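Local coordinates for protein glycoside Hydrolase (Bacteroides uniformis, PDB 5T99) that probably hydrolyses galactosidic linkages of agarose-derived sugars as a family 2 glycoside hydrolase, and binds galacto-isofagomine in its pocket, at residues I28-N31 and E32-F36; G124-Y128 and G129-F133. One frame throughout, in Å; residues are numbered along the deposited sequence.

Contact 1 of 2, residues I28-N31 and E32-F36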
ATOM      1  N   ILE A  28       9.401   6.506 -21.054  1.00 37.33           N
ATOM      2  CA  ILE A  28      10.465   6.916 -20.115  1.00 34.07           C
ATOM      3  C   ILE A  28       9.980   7.970 -19.138  1.00 29.83           C
ATOM      4  O   ILE A  28       8.998   8.663 -19.389  1.00 28.82           O
ATOM      5  CB  ILE A  28      11.739   7.423 -20.839  1.00 35.69           C
ATOM      6  CG1 ILE A  28      11.502   8.774 -21.550  1.00 36.74           C
ATOM      7  CG2 ILE A  28      12.226   6.365 -21.826  1.00 35.73           C
ATOM      8  CD1 ILE A  28      12.754   9.374 -22.148  1.00 37.55           C
ATOM      9  N   SER A  29      10.707   8.095 -18.038  1.00 27.99           N
ATOM     10  CA  SER A  29      10.363   9.021 -16.970  1.00 27.09           C
ATOM     11  C   SER A  29      10.439  10.472 -17.424  1.00 26.30           C
ATOM     12  O   SER A  29      11.432  10.888 -18.012  1.00 26.99           O
ATOM     13  CB  SER A  29      11.292   8.832 -15.773  1.00 27.06           C
ATOM     14  OG  SER A  29      11.016   9.799 -14.765  1.00 27.60           O
ATOM     15  N   PHE A  30       9.378  11.221 -17.133  1.00 25.04           N
ATOM     16  CA  PHE A  30       9.290  12.644 -17.408  1.00 24.48           C
ATOM     17  C   PHE A  30       9.234  13.432 -16.090  1.00 24.19           C
ATOM     18  O   PHE A  30       8.757  14.561 -16.064  1.00 24.28           O
ATOM     19  CB  PHE A  30       8.042  12.915 -18.267  1.00 24.22           C
ATOM     20  CG  PHE A  30       8.137  14.153 -19.131  1.00 24.04           C
ATOM     21  CD1 PHE A  30       9.164  14.291 -20.072  1.00 23.52           C
ATOM     22  CD2 PHE A  30       7.181  15.161 -19.035  1.00 23.73           C
ATOM     23  CE1 PHE A  30       9.243  15.419 -20.881  1.00 23.79           C
ATOM     24  CE2 PHE A  30       7.257  16.292 -19.843  1.00 23.99           C
ATOM     25  CZ  PHE A  30       8.289  16.423 -20.766  1.00 23.89           C
ATOM     26  N   ASN A  31       9.772  12.844 -15.020  1.00 24.18           N
ATOM     27  CA  ASN A  31       9.707  13.400 -13.666  1.00 23.98           C
ATOM     28  C   ASN A  31      10.688  14.537 -13.391  1.00 25.24           C
ATOM     29  O   ASN A  31      10.502  15.294 -12.435  1.00 25.88           O
ATOM     30  CB  ASN A  31      10.002  12.301 -12.632  1.00 22.93           C
ATOM     31  CG  ASN A  31       8.855  11.330 -12.446  1.00 22.31           C
ATOM     32  OD1 ASN A  31       7.749  11.535 -12.933  1.00 22.62           O
ATOM     33  ND2 ASN A  31       9.116  10.266 -11.719  1.00 21.72           N
ATOM     34  N   GLU A  32      11.744  14.638 -14.188  1.00 25.97           N
ATOM     35  CA  GLU A  32      12.849  15.517 -13.849  1.00 26.54           C
ATOM     36  C   GLU A  32      12.568  16.936 -14.331  1.00 26.41           C
ATOM     37  O   GLU A  32      11.931  17.139 -15.371  1.00 26.57           O
ATOM     38  CB  GLU A  32      14.174  14.996 -14.434  1.00 27.55           C
ATOM     39  CG  GLU A  32      14.745  13.763 -13.730  1.00 28.16           C
ATOM     40  CD  GLU A  32      13.902  12.505 -13.932  1.00 29.31           C
ATOM     41  OE1 GLU A  32      13.572  11.848 -12.919  1.00 29.16           O
ATOM     42  OE2 GLU A  32      13.551  12.186 -15.099  1.00 29.35           O
ATOM     43  N   ASN A  33      13.041  17.903 -13.545  1.00 26.11           N
ATOM     44  CA  ASN A  33      13.129  19.321 -13.927  1.00 25.92           C
ATOM     45  C   ASN A  33      11.780  20.014 -14.121  1.00 24.60           C
ATOM     46  O   ASN A  33      11.474  20.497 -15.205  1.00 23.47           O
ATOM     47  CB  ASN A  33      14.033  19.506 -15.163  1.00 27.09           C
ATOM     48  CG  ASN A  33      15.433  18.944 -14.953  1.00 27.20           C
ATOM     49  OD1 ASN A  33      16.098  19.253 -13.971  1.00 27.51           O
ATOM     50  ND2 ASN A  33      15.880  18.115 -15.881  1.00 27.16           N
ATOM     51  N   TRP A  34      10.996  20.062 -13.048  1.00 24.17           N
ATOM     52  CA  TRP A  34       9.771  20.842 -13.010  1.00 25.67           C
ATOM     53  C   TRP A  34       9.942  22.097 -12.157  1.00 26.88           C
ATOM     54  O   TRP A  34      10.879  22.207 -11.357  1.00 26.85           O
ATOM     55  CB  TRP A  34       8.604  20.016 -12.446  1.00 25.28           C
ATOM     56  CG  TRP A  34       8.134  18.913 -13.330  1.00 24.89           C
ATOM     57  CD1 TRP A  34       8.759  17.720 -13.549  1.00 24.75           C
ATOM     58  CD2 TRP A  34       6.917  18.874 -14.088  1.00 24.87           C
ATOM     59  NE1 TRP A  34       8.015  16.943 -14.410  1.00 24.57           N
ATOM     60  CE2 TRP A  34       6.883  17.628 -14.761  1.00 24.35           C
ATOM     61  CE3 TRP A  34       5.865  19.776 -14.281  1.00 24.20           C
ATOM     62  CZ2 TRP A  34       5.832  17.260 -15.603  1.00 24.38           C
ATOM     63  CZ3 TRP A  34       4.821  19.410 -15.127  1.00 24.98           C
ATOM     64  CH2 TRP A  34       4.813  18.159 -15.775  1.00 24.49           C
ATOM     65  N   ARG A  35       9.006  23.027 -12.346  1.00 28.08           N
ATOM     66  CA  ARG A  35       8.812  24.189 -11.477  1.00 29.38           C
ATOM     67  C   ARG A  35       7.495  24.026 -10.716  1.00 30.46           C
ATOM     68  O   ARG A  35       6.484  23.609 -11.315  1.00 30.51           O
ATOM     69  CB  ARG A  35       8.745  25.459 -12.315  1.00 30.03           C
ATOM     70  CG  ARG A  35       9.974  25.702 -13.178  1.00 30.57           C
ATOM     71  CD  ARG A  35      11.161  26.080 -12.318  1.00 30.43           C
ATOM     72  NE  ARG A  35      12.219  26.647 -13.147  1.00 31.33           N
ATOM     73  CZ  ARG A  35      13.077  27.609 -12.787  1.00 31.42           C
ATOM     74  NH1 ARG A  35      13.036  28.187 -11.579  1.00 30.74           N
ATOM     75  NH2 ARG A  35      13.997  28.007 -13.667  1.00 31.17           N
ATOM     76  N   PHE A  36       7.510  24.346  -9.417  1.00 30.72           N
ATOM     77  CA  PHE A  36       6.325  24.265  -8.545  1.00 30.96           C
ATOM     78  C   PHE A  36       6.054  25.595  -7.830  1.00 31.47           C
ATOM     79  O   PHE A  36       6.980  26.300  -7.420  1.00 29.98           O
ATOM     80  CB  PHE A  36       6.484  23.138  -7.509  1.00 30.60           C
ATOM     81  CG  PHE A  36       5.394  23.102  -6.450  1.00 30.74           C
ATOM     82  CD1 PHE A  36       4.082  22.750  -6.784  1.00 30.44           C
ATOM     83  CD2 PHE A  36       5.680  23.410  -5.118  1.00 30.45           C
ATOM     84  CE1 PHE A  36       3.083  22.711  -5.822  1.00 29.97           C
ATOM     85  CE2 PHE A  36       4.683  23.373  -4.148  1.00 30.39           C
ATOM     86  CZ  PHE A  36       3.384  23.020  -4.501  1.00 30.80           C
TER
HETATM   87  O   HOH W   1      12.803  13.639 -17.277  1.00 25.14           O
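The indole N-H of Trp34 reaches back along the chain to the carbonyl of Phe30, and this is the direct hydrogen bond between 28-31 and 32-36. Trp34 NE1 lies 3.0 Å from Phe30 O with an N-H...O angle of 157°; the oxygen sits in the plane of the indole ring, and the donor comes in within the carbonyl plane. CG of Trp34 stands beside its own backbone N (chi1 -69°), and this turns the NE1 edge of the indole back toward the carbonyls of Phe30 and Asn31, with Trp34 CD1 3.2 Å from Asn31 O. Phe30 O also accepts from Lys90, so two donors grip this oxygen.

Further polar links lie round Ser29. Ser29 OG accepts from the backbone N of Asn31 at 3.3 Å, which makes an ST turn. A water bridges the turn, donating to Glu32 OE2 at 2.7 Å and to Ser29 O at 3.2 Å; the bend of the Glu32 chain at chi2 (68°) folds the carboxylate back toward Ser29.

Apolar contact is slighter: Phe30 CD2 meets Trp34 CZ2 at 4.2 Å, and both side chains also rest on Leu149. Lys90 adds a cation-pi contact to the Phe30 ring.

The arrangement is a tight link between strand 28-29 and strand 34-38, which belong to different antiparallel sheets, as expected of a chain passing between the two sheets of the beta-sandwich sugar-binding domain of family 2 enzymes.

Contact 2 of 2, residues G124-Y128 and G129-F133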
ATOM      1  N   GLY A 124      -6.461  18.458 -20.998  1.00 33.82           N
ATOM      2  CA  GLY A 124      -6.679  17.468 -19.953  1.00 32.84           C
ATOM      3  C   GLY A 124      -7.368  18.067 -18.752  1.00 31.24           C
ATOM      4  O   GLY A 124      -7.081  19.201 -18.363  1.00 31.03           O
ATOM      5  N   GLU A 125      -8.287  17.303 -18.177  1.00 30.30           N
ATOM      6  CA  GLU A 125      -8.981  17.709 -16.969  1.00 30.86           C
ATOM      7  C   GLU A 125      -9.414  16.456 -16.226  1.00 28.34           C
ATOM      8  O   GLU A 125     -10.193  15.675 -16.751  1.00 29.33           O
ATOM      9  CB  GLU A 125     -10.188  18.581 -17.316  1.00 33.43           C
ATOM     10  CG  GLU A 125     -10.969  19.067 -16.100  1.00 36.39           C
ATOM     11  CD  GLU A 125     -11.892  20.224 -16.411  1.00 39.08           C
ATOM     12  OE1 GLU A 125     -13.111  20.093 -16.197  1.00 43.80           O
ATOM     13  OE2 GLU A 125     -11.404  21.272 -16.871  1.00 42.16           O
ATOM     14  N   HIS A 126      -8.919  16.272 -15.007  1.00 26.20           N
ATOM     15  CA  HIS A 126      -9.105  15.010 -14.290  1.00 24.31           C
ATOM     16  C   HIS A 126      -9.349  15.219 -12.791  1.00 22.73           C
ATOM     17  O   HIS A 126      -8.415  15.535 -12.050  1.00 22.30           O
ATOM     18  CB  HIS A 126      -7.888  14.104 -14.527  1.00 24.31           C
ATOM     19  CG  HIS A 126      -8.122  12.686 -14.138  1.00 23.87           C
ATOM     20  ND1 HIS A 126      -8.657  11.756 -15.001  1.00 23.80           N
ATOM     21  CD2 HIS A 126      -7.942  12.048 -12.961  1.00 24.10           C
ATOM     22  CE1 HIS A 126      -8.780  10.599 -14.376  1.00 23.76           C
ATOM     23  NE2 HIS A 126      -8.348  10.748 -13.136  1.00 24.36           N
ATOM     24  N   PRO A 127     -10.606  15.045 -12.337  1.00 21.86           N
ATOM     25  CA  PRO A 127     -10.886  15.296 -10.922  1.00 21.19           C
ATOM     26  C   PRO A 127     -10.336  14.258  -9.927  1.00 20.58           C
ATOM     27  O   PRO A 127      -9.824  14.657  -8.892  1.00 20.57           O
ATOM     28  CB  PRO A 127     -12.425  15.368 -10.865  1.00 21.35           C
ATOM     29  CG  PRO A 127     -12.911  14.691 -12.093  1.00 21.07           C
ATOM     30  CD  PRO A 127     -11.839  14.805 -13.120  1.00 21.58           C
ATOM     31  N   TYR A 128     -10.447  12.959 -10.220  1.00 20.08           N
ATOM     32  CA  TYR A 128     -10.161  11.908  -9.221  1.00 19.27           C
ATOM     33  C   TYR A 128      -8.666  11.614  -9.120  1.00 19.52           C
ATOM     34  O   TYR A 128      -8.041  11.176 -10.083  1.00 20.75           O
ATOM     35  CB  TYR A 128     -10.927  10.636  -9.564  1.00 18.89           C
ATOM     36  CG  TYR A 128     -11.020   9.588  -8.465  1.00 18.85           C
ATOM     37  CD1 TYR A 128     -11.311   9.939  -7.143  1.00 18.61           C
ATOM     38  CD2 TYR A 128     -10.864   8.224  -8.760  1.00 18.56           C
ATOM     39  CE1 TYR A 128     -11.414   8.976  -6.149  1.00 18.56           C
ATOM     40  CE2 TYR A 128     -10.964   7.258  -7.771  1.00 18.35           C
ATOM     41  CZ  TYR A 128     -11.245   7.637  -6.468  1.00 18.49           C
ATOM     42  OH  TYR A 128     -11.358   6.696  -5.476  1.00 18.18           O
ATOM     43  N   GLY A 129      -8.093  11.834  -7.947  1.00 18.67           N
ATOM     44  CA  GLY A 129      -6.645  11.786  -7.808  1.00 18.98           C
ATOM     45  C   GLY A 129      -5.968  10.427  -7.789  1.00 18.92           C
ATOM     46  O   GLY A 129      -4.739  10.368  -7.845  1.00 19.53           O
ATOM     47  N   TYR A 130      -6.753   9.349  -7.720  1.00 18.25           N
ATOM     48  CA  TYR A 130      -6.227   7.999  -7.613  1.00 18.21           C
ATOM     49  C   TYR A 130      -6.197   7.208  -8.919  1.00 18.65           C
ATOM     50  O   TYR A 130      -5.520   6.181  -8.984  1.00 18.81           O
ATOM     51  CB  TYR A 130      -7.036   7.224  -6.586  1.00 18.36           C
ATOM     52  CG  TYR A 130      -6.967   7.802  -5.191  1.00 18.13           C
ATOM     53  CD1 TYR A 130      -5.834   7.627  -4.400  1.00 18.01           C
ATOM     54  CD2 TYR A 130      -8.036   8.516  -4.658  1.00 17.94           C
ATOM     55  CE1 TYR A 130      -5.769   8.161  -3.118  1.00 18.31           C
ATOM     56  CE2 TYR A 130      -7.984   9.044  -3.382  1.00 17.88           C
ATOM     57  CZ  TYR A 130      -6.854   8.864  -2.607  1.00 17.99           C
ATOM     58  OH  TYR A 130      -6.801   9.380  -1.327  1.00 17.97           O
ATOM     59  N   THR A 131      -6.948   7.644  -9.933  1.00 18.81           N
ATOM     60  CA  THR A 131      -6.842   7.076 -11.274  1.00 19.33           C
ATOM     61  C   THR A 131      -5.884   7.911 -12.094  1.00 20.32           C
ATOM     62  O   THR A 131      -5.777   9.134 -11.903  1.00 21.93           O
ATOM     63  CB  THR A 131      -8.204   7.004 -11.994  1.00 19.29           C
ATOM     64  OG1 THR A 131      -8.894   8.250 -11.875  1.00 19.65           O
ATOM     65  CG2 THR A 131      -9.062   5.911 -11.384  1.00 19.47           C
ATOM     66  N   GLY A 132      -5.174   7.253 -12.999  1.00 20.32           N
ATOM     67  CA  GLY A 132      -4.241   7.941 -13.876  1.00 20.41           C
ATOM     68  C   GLY A 132      -4.960   8.470 -15.091  1.00 21.02           C
ATOM     69  O   GLY A 132      -6.121   8.124 -15.332  1.00 22.53           O
ATOM     70  N   PHE A 133      -4.275   9.327 -15.843  1.00 20.61           N
ATOM     71  CA  PHE A 133      -4.790   9.863 -17.103  1.00 20.64           C
ATOM     72  C   PHE A 133      -3.642  10.164 -18.067  1.00 21.33           C
ATOM     73  O   PHE A 133      -2.468  10.195 -17.686  1.00 22.42           O
ATOM     74  CB  PHE A 133      -5.663  11.115 -16.866  1.00 20.50           C
ATOM     75  CG  PHE A 133      -4.922  12.284 -16.261  1.00 20.01           C
ATOM     76  CD1 PHE A 133      -4.395  13.290 -17.073  1.00 20.11           C
ATOM     77  CD2 PHE A 133      -4.750  12.378 -14.881  1.00 19.70           C
ATOM     78  CE1 PHE A 133      -3.717  14.367 -16.520  1.00 20.05           C
ATOM     79  CE2 PHE A 133      -4.072  13.448 -14.325  1.00 19.97           C
ATOM     80  CZ  PHE A 133      -3.556  14.447 -15.144  1.00 20.22           C
TER
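His126 and Phe133 form the close-packed part of this turn, their rings nearly parallel (planes at 19°) but slid so far apart that they barely overlap. Phe133 CD2 lies over one face of the imidazole, 3.5 Å from His126 CG, while His126 CB sits over the phenyl face, 3.9 Å from the centroid of the Phe133 ring, in a CH-pi contact. The phenyl reaches this place with CG between its backbone N and carbonyl carbon (chi1 63°).

At the imidazole edge, His126 NE2 donates to Thr131 OG1 at 2.9 Å, with the hydroxyl oxygen in the ring plane and an N-H...O angle of 148°. Thr131 OG1 is also hydrogen-bonded to Asp395 OD1 in helix 388-403, and Trp391 of that helix meets the His126 ring.

Packing between Tyr128 and Tyr130 is looser. The edge of Tyr130 is turned toward the face of Tyr128 in an offset edge-to-face pair with centroids 5.5 Å apart, and the nearest side-chain atoms are Tyr128 CE1 and Tyr130 CD2 at 3.7 Å. Tyr128, which is partly exposed, has its hydroxyl tied to Ala371 O.

Replacing His126 by alanine removes the imidazole, which would probably leave Thr131 OG1 without this donor and open a gap beside the Phe133 ring.

Chemically, two hydrogen bonds in series, His126 to Thr131 and Thr131 to Asp395, tie the turn to helix 388-403, and the nearby carboxylate would probably polarise the hydroxyl and the imidazole.

In the fold
Contacts 1 and 2 lie in the same sugar-binding domain, their centres 18 Å apart and their nearest atoms about 9 Å apart, so neither touches the other. The same two antiparallel sheets connect them: strands 28-29 and 133-136 are the outermost strands of one, while strands 34-38 and 121-126 belong to the other. Each contact therefore spans a passage of the chain from one sheet to the other. The side chain of Tyr130 in contact 2 is about 11 Å from the bound galacto-isofagomine. Contact 2 faces the barrel domain through Asp395 and Ala371, whereas the partners of contact 1, among them Lys90 and Leu149, are in the sugar-binding domain itself.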